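Local coordinates for acyl-CoA dehydrogenase (Slackia heliotrinireducens, PDB 4RM7), which belongs to the acyl-CoA dehydrogenase family and has its three-domain fold, a helical N-terminal domain, a beta-sheet middle domain and a helical C-terminal domain, at residues Q285-E290 / M338-G343. Sequence-based numbering, arbitrary orientation.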
ATOM      1  N   GLN A 285      -0.329 -17.813  -4.517  1.00 49.71           N
ATOM      2  CA  GLN A 285       0.400 -18.168  -3.315  1.00 48.41           C
ATOM      3  C   GLN A 285       0.674 -16.938  -2.487  1.00 50.15           C
ATOM      4  O   GLN A 285       0.416 -16.923  -1.299  1.00 48.09           O
ATOM      5  CB  GLN A 285       1.699 -18.870  -3.647  1.00 49.37           C
ATOM      6  CG  GLN A 285       1.470 -20.257  -4.153  1.00 51.04           C
ATOM      7  CD  GLN A 285       2.730 -21.071  -4.173  1.00 57.99           C
ATOM      8  OE1 GLN A 285       3.786 -20.624  -4.652  1.00 59.19           O
ATOM      9  NE2 GLN A 285       2.638 -22.279  -3.641  1.00 68.87           N
HETATM   10  N   MSE A 286       1.149 -15.885  -3.117  1.00 47.60           N
HETATM   11  CA  MSE A 286       1.407 -14.707  -2.352  1.00 51.54           C
HETATM   12  C   MSE A 286       0.133 -14.088  -1.771  1.00 47.77           C
HETATM   13  O   MSE A 286       0.108 -13.691  -0.602  1.00 47.28           O
HETATM   14  CB  MSE A 286       2.133 -13.666  -3.181  1.00 55.95           C
HETATM   15  CG  MSE A 286       2.231 -12.379  -2.372  1.00 62.19           C
HETATM   16 SE   MSE A 286       1.614 -10.935  -3.425  0.71105.36          SE
HETATM   17  CE  MSE A 286       3.294 -10.770  -4.409  1.00 56.00           C
ATOM     18  N   LYS A 287      -0.917 -13.993  -2.578  1.00 49.13           N
ATOM     19  CA  LYS A 287      -2.174 -13.438  -2.079  1.00 47.62           C
ATOM     20  C   LYS A 287      -2.624 -14.211  -0.836  1.00 44.80           C
ATOM     21  O   LYS A 287      -2.991 -13.618   0.171  1.00 39.94           O
ATOM     22  CB  LYS A 287      -3.255 -13.471  -3.153  1.00 46.70           C
ATOM     23  CG  LYS A 287      -3.387 -12.178  -3.940  1.00 57.20           C
ATOM     24  CD  LYS A 287      -4.622 -12.256  -4.848  1.00 65.30           C
ATOM     25  CE  LYS A 287      -4.608 -11.196  -5.934  1.00 66.16           C
ATOM     26  NZ  LYS A 287      -3.788 -11.588  -7.123  1.00 69.06           N
ATOM     27  N   LEU A 288      -2.534 -15.535  -0.913  1.00 42.09           N
ATOM     28  CA  LEU A 288      -2.870 -16.410   0.196  1.00 43.38           C
ATOM     29  C   LEU A 288      -2.077 -16.125   1.472  1.00 46.57           C
ATOM     30  O   LEU A 288      -2.679 -16.024   2.546  1.00 44.53           O
ATOM     31  CB  LEU A 288      -2.680 -17.873  -0.219  1.00 46.29           C
ATOM     32  CG  LEU A 288      -3.814 -18.372  -1.123  1.00 46.83           C
ATOM     33  CD1 LEU A 288      -3.706 -19.860  -1.396  1.00 45.49           C
ATOM     34  CD2 LEU A 288      -5.146 -18.042  -0.476  1.00 43.17           C
ATOM     35  N   THR A 289      -0.765 -16.053   1.381  1.00 47.14           N
ATOM     36  CA  THR A 289       0.034 -15.748   2.548  1.00 49.95           C
ATOM     37  C   THR A 289      -0.239 -14.337   3.058  1.00 49.06           C
ATOM     38  O   THR A 289      -0.291 -14.100   4.247  1.00 44.62           O
ATOM     39  CB  THR A 289       1.543 -16.088   2.388  1.00 55.54           C
ATOM     40  OG1 THR A 289       2.105 -15.374   1.293  1.00 66.32           O
ATOM     41  CG2 THR A 289       1.779 -17.556   2.202  1.00 62.11           C
ATOM     42  N   GLU A 290      -0.413 -13.403   2.143  1.00 45.15           N
ATOM     43  CA  GLU A 290      -0.753 -12.028   2.515  1.00 42.80           C
ATOM     44  C   GLU A 290      -2.065 -12.001   3.333  1.00 43.28           C
ATOM     45  O   GLU A 290      -2.154 -11.384   4.389  1.00 44.72           O
ATOM     46  CB  GLU A 290      -0.873 -11.174   1.259  1.00 43.70           C
ATOM     47  CG  GLU A 290      -0.895  -9.713   1.521  1.00 63.27           C
ATOM     48  CD  GLU A 290       0.506  -9.145   1.643  1.00 75.17           C
ATOM     49  OE1 GLU A 290       1.399  -9.569   0.867  1.00 74.42           O
ATOM     50  OE2 GLU A 290       0.712  -8.284   2.528  1.00 77.59           O
HETATM   51  N   MSE A 338     -12.164 -12.314  -3.661  1.00 33.82           N
HETATM   52  CA  MSE A 338     -12.882 -12.127  -4.923  1.00 36.22           C
HETATM   53  C   MSE A 338     -11.948 -12.280  -6.102  1.00 40.61           C
HETATM   54  O   MSE A 338     -12.299 -12.923  -7.082  1.00 46.85           O
HETATM   55  CB  MSE A 338     -13.541 -10.761  -5.015  1.00 38.16           C
HETATM   56  CG  MSE A 338     -14.803 -10.600  -4.217  1.00 47.72           C
HETATM   57 SE   MSE A 338     -15.335  -8.728  -4.206  0.64 58.74          SE
HETATM   58  CE  MSE A 338     -15.488  -8.574  -6.149  1.00 34.75           C
ATOM     59  N   GLN A 339     -10.757 -11.693  -6.010  1.00 39.04           N
ATOM     60  CA  GLN A 339      -9.851 -11.700  -7.151  1.00 41.08           C
ATOM     61  C   GLN A 339      -9.435 -13.130  -7.487  1.00 44.67           C
ATOM     62  O   GLN A 339      -9.340 -13.490  -8.656  1.00 46.49           O
ATOM     63  CB  GLN A 339      -8.620 -10.825  -6.889  1.00 40.48           C
ATOM     64  CG  GLN A 339      -7.888 -10.433  -8.172  1.00 46.95           C
ATOM     65  CD  GLN A 339      -8.704  -9.467  -9.028  1.00 55.82           C
ATOM     66  OE1 GLN A 339      -9.670  -8.872  -8.545  1.00 59.28           O
ATOM     67  NE2 GLN A 339      -8.314  -9.302 -10.300  1.00 56.69           N
ATOM     68  N   ILE A 340      -9.231 -13.946  -6.458  1.00 40.26           N
ATOM     69  CA  ILE A 340      -8.902 -15.341  -6.648  1.00 40.03           C
ATOM     70  C   ILE A 340     -10.050 -16.139  -7.268  1.00 43.72           C
ATOM     71  O   ILE A 340      -9.800 -16.993  -8.114  1.00 47.84           O
ATOM     72  CB  ILE A 340      -8.470 -16.003  -5.321  1.00 42.26           C
ATOM     73  CG1 ILE A 340      -7.098 -15.481  -4.890  1.00 37.70           C
ATOM     74  CG2 ILE A 340      -8.350 -17.481  -5.479  1.00 38.81           C
ATOM     75  CD1 ILE A 340      -6.790 -15.758  -3.435  1.00 36.85           C
ATOM     76  N   LEU A 341     -11.295 -15.872  -6.878  1.00 50.07           N
ATOM     77  CA  LEU A 341     -12.431 -16.611  -7.456  1.00 50.21           C
ATOM     78  C   LEU A 341     -12.714 -16.187  -8.894  1.00 49.56           C
ATOM     79  O   LEU A 341     -13.440 -16.867  -9.605  1.00 60.54           O
ATOM     80  CB  LEU A 341     -13.702 -16.433  -6.635  1.00 38.08           C
ATOM     81  CG  LEU A 341     -13.731 -16.770  -5.148  1.00 60.66           C
ATOM     82  CD1 LEU A 341     -15.130 -16.612  -4.633  1.00 66.13           C
ATOM     83  CD2 LEU A 341     -13.300 -18.150  -4.889  1.00 54.74           C
ATOM     84  N   GLY A 342     -12.141 -15.062  -9.311  1.00 55.03           N
ATOM     85  CA  GLY A 342     -12.209 -14.620 -10.693  1.00 57.53           C
ATOM     86  C   GLY A 342     -13.516 -13.910 -10.986  1.00 65.76           C
ATOM     87  O   GLY A 342     -14.169 -13.416 -10.071  1.00 63.79           O
ATOM     88  N   GLY A 343     -13.901 -13.889 -12.262  1.00 80.46           N
ATOM     89  CA  GLY A 343     -15.084 -13.181 -12.727  1.00 77.17           C
ATOM     90  C   GLY A 343     -16.361 -13.512 -11.985  1.00 73.40           C
ATOM     91  O   GLY A 343     -17.062 -12.608 -11.532  1.00 64.30           O
TER
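Lys287 and Ile340 have the closest CA atoms, 8.4 Å apart, where helix 282-311 runs antiparallel to the last turn of helix 316-341, with no hydrogen bond joining the two segments. The contact is made by carbon atoms alone, including the methylenes of Lys287 and Gln339. The stem of Lys287 reaches across to lie side by side with Ile340, the two pointing in opposing senses, and brings CD of Lys287 to 4.1 Å from CG1 of Ile340. One carbon further out, CE of Lys287 lies 4.0 Å from CG of Gln339. The lysine chain runs nearly straight to CE and bends only at its end (chi4 83°); its NZ forms a salt bridge with OE2 of Glu370 of the third subunit. Gln339 bends at chi2 (69°), so that only its CB and CG meet the lysine. Its OE1 is hydrogen-bonded to Arg360 NH2 and its NE2 to OE1 of Glu370, both of the third subunit, so one carboxylate there joins both side chains. Ile340 also sets CD1 against CD2 of Leu288 at 4.1 Å, the two side chains lying roughly perpendicular. Both also rest on helix 234-270, Leu288 on Met261 and Ile340 on Ala264, and Leu288 packs in addition on Leu381 of the second subunit. This is antiparallel helix packing in the C-terminal helical bundle of the acyl-CoA dehydrogenase fold, at a place where the bundle meets other subunits of the tetramer.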